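Local atomic coordinates of Orf34 (Pseudomonas syringae pv. syringae, PDB entry 5KLP), a protein that acetylates serine and threonine residues of host proteins from acetyl-CoA, with inositol hexakisphosphate as cofactor, so impairing the host microtubule network and immunity. Residues H91-Q99 and L160-V170; A136-P144 and F207-Q215. The protein carries 10 engineered substitutions. One frame throughout, in Å; residues are numbered along the deposited sequence.

Contact 1: residues H91-Q99 and L160-V170; sequences HYYLIQALQ and LTLEDLSESGV. Engineered in segment 91-99: Tyr92 (natural residue Lys), Tyr93 (natural residue Glu).
Leu98 and Ile95 meet Leu165 at the apolar centre of this contact. Leu98 CD1 lies 3.8 Å from Leu165 CD2, the two side chains meeting at about a right angle, and the same Leu98 methyl also reaches Val170 CG2. Ile95 uses both its branches: CG1, beside the backbone N (chi1 -73°), carries CD1 to within 3.5 Å of Asp164 CB, while CG2 rests 3.6 Å from Ser168 CB. A beta-branched residue suits this place because it can touch two successive turns of the facing helix. The two helices run in the same general direction, inclined by 27° with axes 10.1 Å from each other, side by side on one face of the mixed sheet. A Schellman motif at Gly169 ends helix 160-167; Leu165 O accepts from Val170 N and, at 2.6 Å, from Ser168 OG, on opposite faces of its plane. Toward the other end, Thr161 CA sits over the His91 ring as a CH-pi contact, 3.8 Å from the ring centroid. At the polar edge, His91 NE2 donates a nearly straight 2.6 Å bond, in the ring plane, to the anti lone pair of Asp164 OD2; the nearby carboxylate would probably favour a charged imidazole.

Contact 2: residues A136-P144 and F207-Q215; sequences APTIIITEP and FDDIHHGLQ
Thr138 and His211 join strand to helix through a very short hydrogen bond, 2.5 Å between Thr138 OG1 and His211 ND1, in which either atom could be the donor. The hydroxyl stands between the backbone N and the carbonyl carbon of its own residue (chi1 56°), which brings it to the edge of the imidazole and turns CG2 toward the helix backbone, 3.5 Å from Gln215 N. Threonine thus offers the helix a polar branch and an apolar one. Ile140, two residues on and on the same side of the strand, lays CD1 over one face of the His211 ring, 3.8 Å from its centroid, as a CH-pi contact. That methyl also meets Ile210 CG2 at 3.5 Å and Phe207 CD2 at 3.7 Å, while CG1 packs on Leu214 CD1. A long branched residue fits a site bordered by side chains from two successive turns of the helix. Helix 207-215 crosses the strand at 124°, in the alpha/beta arrangement of this YopJ-family acetyltransferase, whose fold belongs to the clan of the CA cysteine peptidases. Farther along the strand, Thr142 CG2 comes more loosely to the edge of the Phe207 ring. A water accepts from Gln215 NE2 and donates to Ala136 O at the start of the segment. The next shell fixes the imidazole: His211 NE2 bonds Asp128 OD1 of neighbouring strand 125-130, so both ring nitrogens have partners, and His132 NE2 also bonds Thr138 OG1. Asp208 forms a salt bridge with Arg130, tying the helix a second time to that strand. At the strand's far end, away from helix 207-215, Glu143 of the active site has its carboxylate held by His158, Gln154 and the backbone N of Ala145.

Overall arrangement
The two contacts use opposite faces of strand 138-143. Thr138 and Ile140 point to helix 207-215 in contact 2, whereas Ile139 points the other way and joins contact 1, its CD1 lying 3.7 Å from Leu165 CD2 and 4.0 Å from Leu98 CD1. The centres of the contacts are about 15 Å apart. Strand 138-143 ends in Glu143 of the active site, and the next helix, 153-167, supplies the second half of contact 1; the side chains of Thr161 and Glu143 are about 9 Å apart. On the contact 2 side, the side chain of Phe207 is about 12 Å from the bound inositol hexakisphosphate and touches Ala200 of its binding site.

Contact 1: residues H91-Q99 and L160-V170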
ATOM      1  N   HIS A  91      -3.357   3.094  14.703  1.00 15.08           N
ATOM      2  CA  HIS A  91      -2.446   1.962  14.914  1.00 18.17           C
ATOM      3  C   HIS A  91      -2.556   1.392  16.334  1.00 25.05           C
ATOM      4  O   HIS A  91      -2.144   0.266  16.593  1.00 21.17           O
ATOM      5  CB  HIS A  91      -0.988   2.354  14.611  1.00 19.55           C
ATOM      6  CG  HIS A  91      -0.370   3.277  15.618  1.00 17.44           C
ATOM      7  ND1 HIS A  91      -0.180   4.618  15.372  1.00 24.56           N
ATOM      8  CD2 HIS A  91       0.126   3.048  16.858  1.00 20.78           C
ATOM      9  CE1 HIS A  91       0.395   5.180  16.420  1.00 25.05           C
ATOM     10  NE2 HIS A  91       0.587   4.252  17.339  1.00 22.64           N
ATOM     11  N   TYR A  92      -3.140   2.166  17.241  1.00 21.61           N
ATOM     12  CA  TYR A  92      -3.480   1.676  18.568  1.00 21.93           C
ATOM     13  C   TYR A  92      -4.245   0.350  18.510  1.00 25.89           C
ATOM     14  O   TYR A  92      -3.997  -0.560  19.315  1.00 22.25           O
ATOM     15  CB  TYR A  92      -4.310   2.734  19.291  1.00 22.67           C
ATOM     16  CG  TYR A  92      -4.784   2.388  20.682  1.00 23.00           C
ATOM     17  CD1 TYR A  92      -5.886   1.562  20.879  1.00 20.53           C
ATOM     18  CD2 TYR A  92      -4.184   2.958  21.804  1.00 25.59           C
ATOM     19  CE1 TYR A  92      -6.345   1.268  22.154  1.00 29.47           C
ATOM     20  CE2 TYR A  92      -4.647   2.678  23.085  1.00 29.85           C
ATOM     21  CZ  TYR A  92      -5.729   1.830  23.249  1.00 29.60           C
ATOM     22  OH  TYR A  92      -6.199   1.547  24.511  1.00 30.62           O
ATOM     23  N   TYR A  93      -5.179   0.245  17.561  1.00 21.54           N
ATOM     24  CA  TYR A  93      -6.013  -0.950  17.447  1.00 25.30           C
ATOM     25  C   TYR A  93      -5.278  -2.101  16.763  1.00 26.03           C
ATOM     26  O   TYR A  93      -5.640  -3.269  16.942  1.00 26.64           O
ATOM     27  CB  TYR A  93      -7.316  -0.625  16.707  1.00 26.72           C
ATOM     28  CG  TYR A  93      -8.194   0.349  17.481  1.00 29.00           C
ATOM     29  CD1 TYR A  93      -8.797  -0.038  18.673  1.00 28.02           C
ATOM     30  CD2 TYR A  93      -8.394   1.650  17.036  1.00 23.60           C
ATOM     31  CE1 TYR A  93      -9.587   0.837  19.392  1.00 31.65           C
ATOM     32  CE2 TYR A  93      -9.187   2.535  17.745  1.00 24.79           C
ATOM     33  CZ  TYR A  93      -9.776   2.127  18.921  1.00 30.92           C
ATOM     34  OH  TYR A  93     -10.554   3.005  19.635  1.00 32.67           O
ATOM     35  N   LEU A  94      -4.236  -1.774  16.005  1.00 18.36           N
ATOM     36  CA  LEU A  94      -3.324  -2.801  15.507  1.00 18.91           C
ATOM     37  C   LEU A  94      -2.644  -3.464  16.689  1.00 25.41           C
ATOM     38  O   LEU A  94      -2.558  -4.693  16.773  1.00 22.57           O
ATOM     39  CB  LEU A  94      -2.279  -2.202  14.577  1.00 23.82           C
ATOM     40  CG  LEU A  94      -1.130  -3.120  14.147  1.00 31.18           C
ATOM     41  CD1 LEU A  94      -1.645  -4.359  13.425  1.00 34.41           C
ATOM     42  CD2 LEU A  94      -0.155  -2.352  13.267  1.00 24.51           C
ATOM     43  N   ILE A  95      -2.182  -2.645  17.626  1.00 21.92           N
ATOM     44  CA  ILE A  95      -1.498  -3.188  18.799  1.00 25.42           C
ATOM     45  C   ILE A  95      -2.422  -4.087  19.607  1.00 27.73           C
ATOM     46  O   ILE A  95      -2.040  -5.180  20.027  1.00 31.85           O
ATOM     47  CB  ILE A  95      -0.964  -2.063  19.679  1.00 26.08           C
ATOM     48  CG1 ILE A  95       0.237  -1.422  18.992  1.00 23.16           C
ATOM     49  CG2 ILE A  95      -0.618  -2.589  21.076  1.00 27.14           C
ATOM     50  CD1 ILE A  95       0.662  -0.121  19.607  1.00 36.67           C
ATOM     51  N   GLN A  96      -3.650  -3.628  19.801  1.00 27.60           N
ATOM     52  CA  GLN A  96      -4.671  -4.419  20.472  1.00 28.70           C
ATOM     53  C   GLN A  96      -4.887  -5.746  19.749  1.00 29.11           C
ATOM     54  O   GLN A  96      -5.077  -6.779  20.382  1.00 30.61           O
ATOM     55  CB  GLN A  96      -5.981  -3.622  20.547  1.00 33.03           C
ATOM     56  CG  GLN A  96      -7.114  -4.273  21.307  1.00 44.68           C
ATOM     57  CD  GLN A  96      -8.341  -3.374  21.363  1.00 55.84           C
ATOM     58  OE1 GLN A  96      -8.433  -2.477  22.201  1.00 54.03           O
ATOM     59  NE2 GLN A  96      -9.277  -3.593  20.445  1.00 61.63           N
ATOM     60  N   ALA A  97      -4.846  -5.726  18.421  1.00 31.44           N
ATOM     61  CA  ALA A  97      -5.066  -6.957  17.669  1.00 34.12           C
ATOM     62  C   ALA A  97      -3.900  -7.941  17.875  1.00 34.66           C
ATOM     63  O   ALA A  97      -4.076  -9.149  17.797  1.00 34.63           O
ATOM     64  CB  ALA A  97      -5.255  -6.650  16.192  1.00 34.02           C
ATOM     65  N   LEU A  98      -2.715  -7.415  18.161  1.00 32.30           N
ATOM     66  CA  LEU A  98      -1.567  -8.263  18.474  1.00 38.65           C
ATOM     67  C   LEU A  98      -1.751  -8.954  19.817  1.00 40.10           C
ATOM     68  O   LEU A  98      -1.063  -9.930  20.119  1.00 40.33           O
ATOM     69  CB  LEU A  98      -0.274  -7.454  18.479  1.00 35.27           C
ATOM     70  CG  LEU A  98       0.080  -6.748  17.170  1.00 35.71           C
ATOM     71  CD1 LEU A  98       1.247  -5.808  17.381  1.00 28.23           C
ATOM     72  CD2 LEU A  98       0.414  -7.775  16.090  1.00 41.58           C
ATOM     73  N   GLN A  99      -2.655  -8.423  20.638  1.00 38.97           N
ATOM     74  CA  GLN A  99      -2.886  -8.991  21.957  1.00 51.73           C
ATOM     75  C   GLN A  99      -4.177  -9.800  21.991  1.00 59.97           C
ATOM     76  O   GLN A  99      -4.778  -9.965  23.054  1.00 67.14           O
ATOM     77  CB  GLN A  99      -2.954  -7.886  23.022  1.00 47.16           C
ATOM     78  CG  GLN A  99      -1.713  -7.020  23.140  1.00 47.45           C
ATOM     79  CD  GLN A  99      -2.016  -5.639  23.713  1.00 51.87           C
ATOM     80  OE1 GLN A  99      -3.176  -5.291  23.951  1.00 48.20           O
ATOM     81  NE2 GLN A  99      -0.970  -4.853  23.946  1.00 51.85           N
ATOM     82  N   LEU A 160       5.937   7.365  16.018  1.00 20.34           N
ATOM     83  CA  LEU A 160       4.885   7.152  17.007  1.00 19.28           C
ATOM     84  C   LEU A 160       4.434   5.681  16.992  1.00 20.20           C
ATOM     85  O   LEU A 160       4.323   5.049  18.036  1.00 18.36           O
ATOM     86  CB  LEU A 160       3.698   8.099  16.760  1.00 20.08           C
ATOM     87  CG  LEU A 160       2.518   7.997  17.734  1.00 22.98           C
ATOM     88  CD1 LEU A 160       2.971   8.314  19.177  1.00 22.37           C
ATOM     89  CD2 LEU A 160       1.377   8.926  17.323  1.00 22.06           C
ATOM     90  N   THR A 161       4.187   5.143  15.804  1.00 18.45           N
ATOM     91  CA  THR A 161       3.810   3.739  15.660  1.00 23.70           C
ATOM     92  C   THR A 161       4.871   2.812  16.258  1.00 20.51           C
ATOM     93  O   THR A 161       4.559   1.908  17.040  1.00 19.38           O
ATOM     94  CB  THR A 161       3.584   3.387  14.176  1.00 22.10           C
ATOM     95  OG1 THR A 161       2.588   4.258  13.646  1.00 23.60           O
ATOM     96  CG2 THR A 161       3.120   1.928  14.004  1.00 18.12           C
ATOM     97  N   LEU A 162       6.129   3.057  15.912  1.00 20.18           N
ATOM     98  CA  LEU A 162       7.226   2.245  16.432  1.00 22.26           C
ATOM     99  C   LEU A 162       7.306   2.346  17.952  1.00 22.92           C
ATOM    100  O   LEU A 162       7.523   1.349  18.657  1.00 23.23           O
ATOM    101  CB  LEU A 162       8.556   2.670  15.799  1.00 20.72           C
ATOM    102  CG  LEU A 162       8.690   2.459  14.289  1.00 22.70           C
ATOM    103  CD1 LEU A 162      10.006   3.035  13.770  1.00 22.83           C
ATOM    104  CD2 LEU A 162       8.611   0.972  13.954  1.00 25.58           C
ATOM    105  N   GLU A 163       7.146   3.559  18.456  1.00 20.20           N
ATOM    106  CA  GLU A 163       7.227   3.775  19.897  1.00 23.27           C
ATOM    107  C   GLU A 163       6.146   2.979  20.622  1.00 26.06           C
ATOM    108  O   GLU A 163       6.401   2.314  21.636  1.00 21.88           O
ATOM    109  CB  GLU A 163       7.102   5.261  20.211  1.00 21.47           C
ATOM    110  CG  GLU A 163       7.193   5.596  21.676  1.00 38.53           C
ATOM    111  CD  GLU A 163       6.817   7.041  21.944  1.00 62.86           C
ATOM    112  OE1 GLU A 163       5.719   7.453  21.515  1.00 68.43           O
ATOM    113  OE2 GLU A 163       7.616   7.762  22.581  1.00 73.86           O
ATOM    114  N   ASP A 164       4.933   3.047  20.092  1.00 19.99           N
ATOM    115  CA  ASP A 164       3.815   2.348  20.697  1.00 25.23           C
ATOM    116  C   ASP A 164       3.997   0.834  20.591  1.00 25.04           C
ATOM    117  O   ASP A 164       3.751   0.119  21.552  1.00 28.85           O
ATOM    118  CB  ASP A 164       2.489   2.804  20.058  1.00 20.93           C
ATOM    119  CG  ASP A 164       2.105   4.238  20.454  1.00 31.94           C
ATOM    120  OD1 ASP A 164       2.471   4.665  21.574  1.00 33.86           O
ATOM    121  OD2 ASP A 164       1.432   4.935  19.657  1.00 30.42           O
ATOM    122  N   LEU A 165       4.446   0.354  19.439  1.00 21.07           N
ATOM    123  CA  LEU A 165       4.734  -1.068  19.271  1.00 26.28           C
ATOM    124  C   LEU A 165       5.727  -1.550  20.331  1.00 30.14           C
ATOM    125  O   LEU A 165       5.499  -2.561  21.005  1.00 28.90           O
ATOM    126  CB  LEU A 165       5.289  -1.331  17.864  1.00 20.67           C
ATOM    127  CG  LEU A 165       4.249  -1.416  16.737  1.00 22.63           C
ATOM    128  CD1 LEU A 165       4.895  -1.332  15.371  1.00 22.25           C
ATOM    129  CD2 LEU A 165       3.493  -2.734  16.852  1.00 20.76           C
ATOM    130  N   SER A 166       6.805  -0.790  20.494  1.00 27.79           N
ATOM    131  CA  SER A 166       7.873  -1.126  21.428  1.00 30.92           C
ATOM    132  C   SER A 166       7.364  -1.173  22.873  1.00 31.16           C
ATOM    133  O   SER A 166       7.594  -2.149  23.606  1.00 24.93           O
ATOM    134  CB  SER A 166       9.012  -0.117  21.285  1.00 28.30           C
ATOM    135  OG  SER A 166      10.119  -0.489  22.078  1.00 35.04           O
ATOM    136  N   GLU A 167       6.655  -0.122  23.270  1.00 28.83           N
ATOM    137  CA  GLU A 167       6.107  -0.025  24.617  1.00 29.10           C
ATOM    138  C   GLU A 167       5.113  -1.146  24.897  1.00 34.62           C
ATOM    139  O   GLU A 167       4.913  -1.521  26.053  1.00 31.44           O
ATOM    140  CB  GLU A 167       5.430   1.339  24.828  1.00 28.79           C
ATOM    141  CG  GLU A 167       6.408   2.502  24.902  1.00 40.76           C
ATOM    142  CD  GLU A 167       5.725   3.866  24.881  1.00 52.76           C
ATOM    143  OE1 GLU A 167       4.480   3.925  24.970  1.00 57.43           O
ATOM    144  OE2 GLU A 167       6.440   4.883  24.764  1.00 55.32           O
ATOM    145  N   SER A 168       4.488  -1.688  23.853  1.00 24.95           N
ATOM    146  CA  SER A 168       3.556  -2.800  24.046  1.00 24.62           C
ATOM    147  C   SER A 168       4.280  -4.158  24.122  1.00 30.21           C
ATOM    148  O   SER A 168       3.653  -5.193  24.384  1.00 32.24           O
ATOM    149  CB  SER A 168       2.516  -2.827  22.925  1.00 21.92           C
ATOM    150  OG  SER A 168       3.097  -3.280  21.715  1.00 26.74           O
ATOM    151  N   GLY A 169       5.595  -4.144  23.916  1.00 30.22           N
ATOM    152  CA  GLY A 169       6.400  -5.351  24.013  1.00 30.33           C
ATOM    153  C   GLY A 169       6.847  -5.971  22.697  1.00 34.56           C
ATOM    154  O   GLY A 169       7.369  -7.078  22.676  1.00 33.79           O
ATOM    155  N   VAL A 170       6.656  -5.268  21.590  1.00 31.79           N
ATOM    156  CA  VAL A 170       7.174  -5.753  20.311  1.00 31.78           C
ATOM    157  C   VAL A 170       8.590  -5.255  20.092  1.00 29.30           C
ATOM    158  O   VAL A 170       8.809  -4.047  20.028  1.00 29.27           O
ATOM    159  CB  VAL A 170       6.303  -5.293  19.124  1.00 35.69           C
ATOM    160  CG1 VAL A 170       6.887  -5.794  17.805  1.00 31.06           C
ATOM    161  CG2 VAL A 170       4.856  -5.749  19.304  1.00 32.83           C
TER

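Contact 2: residues A136-P144 and F207-Q215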
ATOM      1  N   ALA A 136       5.817 -12.787  20.216  1.00 54.79           N
ATOM      2  CA  ALA A 136       6.803 -11.994  19.480  1.00 47.48           C
ATOM      3  C   ALA A 136       6.495 -11.913  17.979  1.00 37.29           C
ATOM      4  O   ALA A 136       7.137 -12.591  17.176  1.00 35.10           O
ATOM      5  CB  ALA A 136       8.177 -12.571  19.692  1.00 47.36           C
ATOM      6  N   PRO A 137       5.517 -11.080  17.590  1.00 34.60           N
ATOM      7  CA  PRO A 137       5.134 -10.990  16.173  1.00 31.52           C
ATOM      8  C   PRO A 137       6.194 -10.327  15.307  1.00 25.42           C
ATOM      9  O   PRO A 137       7.081  -9.649  15.825  1.00 30.62           O
ATOM     10  CB  PRO A 137       3.864 -10.126  16.203  1.00 36.21           C
ATOM     11  CG  PRO A 137       3.448 -10.089  17.641  1.00 38.78           C
ATOM     12  CD  PRO A 137       4.715 -10.175  18.422  1.00 38.06           C
ATOM     13  N   THR A 138       6.101 -10.527  13.999  1.00 20.89           N
ATOM     14  CA  THR A 138       6.925  -9.795  13.048  1.00 20.52           C
ATOM     15  C   THR A 138       5.981  -8.965  12.201  1.00 21.26           C
ATOM     16  O   THR A 138       4.843  -9.372  11.964  1.00 22.50           O
ATOM     17  CB  THR A 138       7.783 -10.711  12.166  1.00 18.96           C
ATOM     18  OG1 THR A 138       6.936 -11.650  11.496  1.00 23.68           O
ATOM     19  CG2 THR A 138       8.818 -11.474  13.013  1.00 23.12           C
ATOM     20  N   ILE A 139       6.435  -7.783  11.795  1.00 18.22           N
ATOM     21  CA  ILE A 139       5.562  -6.800  11.163  1.00 19.29           C
ATOM     22  C   ILE A 139       6.288  -6.106  10.024  1.00 17.75           C
ATOM     23  O   ILE A 139       7.373  -5.570  10.197  1.00 16.82           O
ATOM     24  CB  ILE A 139       5.052  -5.738  12.172  1.00 21.60           C
ATOM     25  CG1 ILE A 139       4.270  -6.399  13.315  1.00 23.88           C
ATOM     26  CG2 ILE A 139       4.168  -4.702  11.473  1.00 26.01           C
ATOM     27  CD1 ILE A 139       3.946  -5.470  14.471  1.00 21.66           C
ATOM     28  N   ILE A 140       5.681  -6.153   8.852  1.00 19.23           N
ATOM     29  CA  ILE A 140       6.176  -5.450   7.678  1.00 14.10           C
ATOM     30  C   ILE A 140       5.213  -4.324   7.352  1.00 20.94           C
ATOM     31  O   ILE A 140       4.077  -4.578   6.995  1.00 21.13           O
ATOM     32  CB  ILE A 140       6.269  -6.375   6.474  1.00 14.12           C
ATOM     33  CG1 ILE A 140       7.227  -7.530   6.759  1.00 17.14           C
ATOM     34  CG2 ILE A 140       6.685  -5.597   5.216  1.00 16.47           C
ATOM     35  CD1 ILE A 140       7.119  -8.622   5.733  1.00 24.05           C
ATOM     36  N   ILE A 141       5.657  -3.089   7.479  1.00 16.22           N
ATOM     37  CA  ILE A 141       4.818  -1.959   7.106  1.00 15.03           C
ATOM     38  C   ILE A 141       5.221  -1.467   5.736  1.00 19.50           C
ATOM     39  O   ILE A 141       6.374  -1.079   5.526  1.00 22.49           O
ATOM     40  CB  ILE A 141       4.932  -0.822   8.118  1.00 17.90           C
ATOM     41  CG1 ILE A 141       4.440  -1.280   9.493  1.00 22.21           C
ATOM     42  CG2 ILE A 141       4.146   0.416   7.638  1.00 22.05           C
ATOM     43  CD1 ILE A 141       4.830  -0.341  10.606  1.00 23.23           C
ATOM     44  N   THR A 142       4.296  -1.504   4.787  1.00 15.48           N
ATOM     45  CA  THR A 142       4.599  -1.001   3.443  1.00 15.37           C
ATOM     46  C   THR A 142       4.104   0.430   3.341  1.00 18.69           C
ATOM     47  O   THR A 142       2.903   0.709   3.485  1.00 18.69           O
ATOM     48  CB  THR A 142       3.944  -1.843   2.326  1.00 19.07           C
ATOM     49  OG1 THR A 142       2.519  -1.812   2.494  1.00 26.37           O
ATOM     50  CG2 THR A 142       4.413  -3.287   2.374  1.00 13.87           C
ATOM     51  N   GLU A 143       5.056   1.324   3.114  1.00 17.12           N
ATOM     52  CA  GLU A 143       4.822   2.751   2.932  1.00 10.34           C
ATOM     53  C   GLU A 143       4.792   3.036   1.434  1.00 17.90           C
ATOM     54  O   GLU A 143       5.829   2.986   0.780  1.00 18.78           O
ATOM     55  CB  GLU A 143       5.944   3.557   3.613  1.00 14.78           C
ATOM     56  CG  GLU A 143       5.980   5.042   3.255  1.00 17.50           C
ATOM     57  CD  GLU A 143       4.687   5.759   3.624  1.00 22.30           C
ATOM     58  OE1 GLU A 143       3.852   5.997   2.713  1.00 17.76           O
ATOM     59  OE2 GLU A 143       4.519   6.081   4.831  1.00 15.10           O
ATOM     60  N   PRO A 144       3.604   3.303   0.873  1.00 17.36           N
ATOM     61  CA  PRO A 144       3.492   3.542  -0.571  1.00 16.92           C
ATOM     62  C   PRO A 144       4.108   4.859  -1.027  1.00 16.84           C
ATOM     63  O   PRO A 144       4.391   5.022  -2.216  1.00 15.05           O
ATOM     64  CB  PRO A 144       1.974   3.556  -0.807  1.00 21.27           C
ATOM     65  CG  PRO A 144       1.398   2.866   0.365  1.00 20.81           C
ATOM     66  CD  PRO A 144       2.283   3.245   1.516  1.00 18.49           C
ATOM     67  N   PHE A 207       6.472 -12.927   1.413  1.00 20.81           N
ATOM     68  CA  PHE A 207       6.346 -12.192   2.663  1.00 19.64           C
ATOM     69  C   PHE A 207       6.713 -13.097   3.840  1.00 19.44           C
ATOM     70  O   PHE A 207       7.371 -12.646   4.782  1.00 20.92           O
ATOM     71  CB  PHE A 207       4.932 -11.611   2.825  1.00 20.20           C
ATOM     72  CG  PHE A 207       4.781 -10.216   2.261  1.00 20.78           C
ATOM     73  CD1 PHE A 207       4.793  -9.996   0.896  1.00 23.68           C
ATOM     74  CD2 PHE A 207       4.623  -9.123   3.103  1.00 17.19           C
ATOM     75  CE1 PHE A 207       4.670  -8.703   0.380  1.00 18.02           C
ATOM     76  CE2 PHE A 207       4.481  -7.834   2.592  1.00 18.58           C
ATOM     77  CZ  PHE A 207       4.511  -7.628   1.233  1.00 16.54           C
ATOM     78  N   ASP A 208       6.315 -14.369   3.766  1.00 20.19           N
ATOM     79  CA  ASP A 208       6.659 -15.358   4.791  1.00 25.50           C
ATOM     80  C   ASP A 208       8.158 -15.397   5.026  1.00 30.68           C
ATOM     81  O   ASP A 208       8.622 -15.491   6.160  1.00 26.62           O
ATOM     82  CB  ASP A 208       6.188 -16.757   4.399  1.00 25.62           C
ATOM     83  CG  ASP A 208       4.692 -16.943   4.577  1.00 33.80           C
ATOM     84  OD1 ASP A 208       4.046 -16.081   5.201  1.00 30.79           O
ATOM     85  OD2 ASP A 208       4.165 -17.961   4.086  1.00 40.18           O
ATOM     86  N   ASP A 209       8.911 -15.337   3.936  1.00 27.66           N
ATOM     87  CA  ASP A 209      10.359 -15.398   4.027  1.00 29.91           C
ATOM     88  C   ASP A 209      10.909 -14.143   4.705  1.00 21.74           C
ATOM     89  O   ASP A 209      11.845 -14.225   5.501  1.00 21.84           O
ATOM     90  CB  ASP A 209      10.977 -15.573   2.648  1.00 32.42           C
ATOM     91  CG  ASP A 209      12.400 -16.072   2.725  1.00 39.17           C
ATOM     92  OD1 ASP A 209      12.621 -17.111   3.390  1.00 37.90           O
ATOM     93  OD2 ASP A 209      13.290 -15.422   2.140  1.00 36.97           O
ATOM     94  N   ILE A 210      10.329 -12.984   4.403  1.00 21.02           N
ATOM     95  CA  ILE A 210      10.774 -11.757   5.046  1.00 20.06           C
ATOM     96  C   ILE A 210      10.461 -11.814   6.537  1.00 20.86           C
ATOM     97  O   ILE A 210      11.290 -11.439   7.366  1.00 22.25           O
ATOM     98  CB  ILE A 210      10.132 -10.527   4.419  1.00 22.00           C
ATOM     99  CG1 ILE A 210      10.526 -10.424   2.945  1.00 26.64           C
ATOM    100  CG2 ILE A 210      10.556  -9.255   5.157  1.00 18.52           C
ATOM    101  CD1 ILE A 210       9.866  -9.256   2.261  1.00 29.80           C
ATOM    102  N   HIS A 211       9.282 -12.329   6.878  1.00 18.78           N
ATOM    103  CA  HIS A 211       8.917 -12.504   8.280  1.00 23.37           C
ATOM    104  C   HIS A 211       9.884 -13.456   9.008  1.00 22.10           C
ATOM    105  O   HIS A 211      10.301 -13.184  10.139  1.00 24.07           O
ATOM    106  CB  HIS A 211       7.472 -13.008   8.390  1.00 23.92           C
ATOM    107  CG  HIS A 211       6.445 -11.925   8.233  1.00 24.95           C
ATOM    108  ND1 HIS A 211       6.182 -11.003   9.223  1.00 19.45           N
ATOM    109  CD2 HIS A 211       5.615 -11.622   7.205  1.00 22.19           C
ATOM    110  CE1 HIS A 211       5.239 -10.170   8.811  1.00 22.21           C
ATOM    111  NE2 HIS A 211       4.875 -10.525   7.589  1.00 19.92           N
ATOM    112  N   HIS A 212      10.248 -14.563   8.364  1.00 22.70           N
ATOM    113  CA  HIS A 212      11.222 -15.484   8.951  1.00 27.31           C
ATOM    114  C   HIS A 212      12.530 -14.772   9.284  1.00 27.60           C
ATOM    115  O   HIS A 212      13.110 -14.996  10.349  1.00 32.55           O
ATOM    116  CB  HIS A 212      11.491 -16.682   8.025  1.00 35.52           C
ATOM    117  CG  HIS A 212      10.329 -17.618   7.901  1.00 47.91           C
ATOM    118  ND1 HIS A 212      10.089 -18.367   6.769  1.00 52.34           N
ATOM    119  CD2 HIS A 212       9.338 -17.926   8.771  1.00 51.71           C
ATOM    120  CE1 HIS A 212       8.997 -19.092   6.946  1.00 52.08           C
ATOM    121  NE2 HIS A 212       8.523 -18.843   8.153  1.00 51.73           N
ATOM    122  N   GLY A 213      12.998 -13.917   8.383  1.00 28.87           N
ATOM    123  CA  GLY A 213      14.203 -13.157   8.658  1.00 20.83           C
ATOM    124  C   GLY A 213      14.006 -12.248   9.855  1.00 23.75           C
ATOM    125  O   GLY A 213      14.859 -12.175  10.738  1.00 23.41           O
ATOM    126  N   LEU A 214      12.851 -11.586   9.901  1.00 20.20           N
ATOM    127  CA  LEU A 214      12.522 -10.655  10.981  1.00 17.70           C
ATOM    128  C   LEU A 214      12.447 -11.343  12.339  1.00 19.93           C
ATOM    129  O   LEU A 214      12.715 -10.720  13.359  1.00 23.81           O
ATOM    130  CB  LEU A 214      11.211  -9.921  10.667  1.00 16.76           C
ATOM    131  CG  LEU A 214      11.304  -8.878   9.538  1.00 20.38           C
ATOM    132  CD1 LEU A 214       9.929  -8.308   9.209  1.00 19.76           C
ATOM    133  CD2 LEU A 214      12.241  -7.734   9.931  1.00 21.99           C
ATOM    134  N   GLN A 215      12.087 -12.622  12.358  1.00 19.64           N
ATOM    135  CA  GLN A 215      12.163 -13.391  13.600  1.00 26.09           C
ATOM    136  C   GLN A 215      13.593 -13.424  14.130  1.00 28.90           C
ATOM    137  O   GLN A 215      13.818 -13.614  15.322  1.00 26.10           O
ATOM    138  CB  GLN A 215      11.659 -14.824  13.406  1.00 30.35           C
ATOM    139  CG  GLN A 215      10.146 -14.954  13.444  1.00 36.31           C
ATOM    140  CD  GLN A 215       9.683 -16.402  13.440  1.00 36.03           C
ATOM    141  OE1 GLN A 215       9.726 -17.083  12.415  1.00 33.54           O
ATOM    142  NE2 GLN A 215       9.230 -16.874  14.593  1.00 34.59           N
TER
HETATM  143  O   HOH W   1       9.213 -14.614  16.724  1.00 43.53           O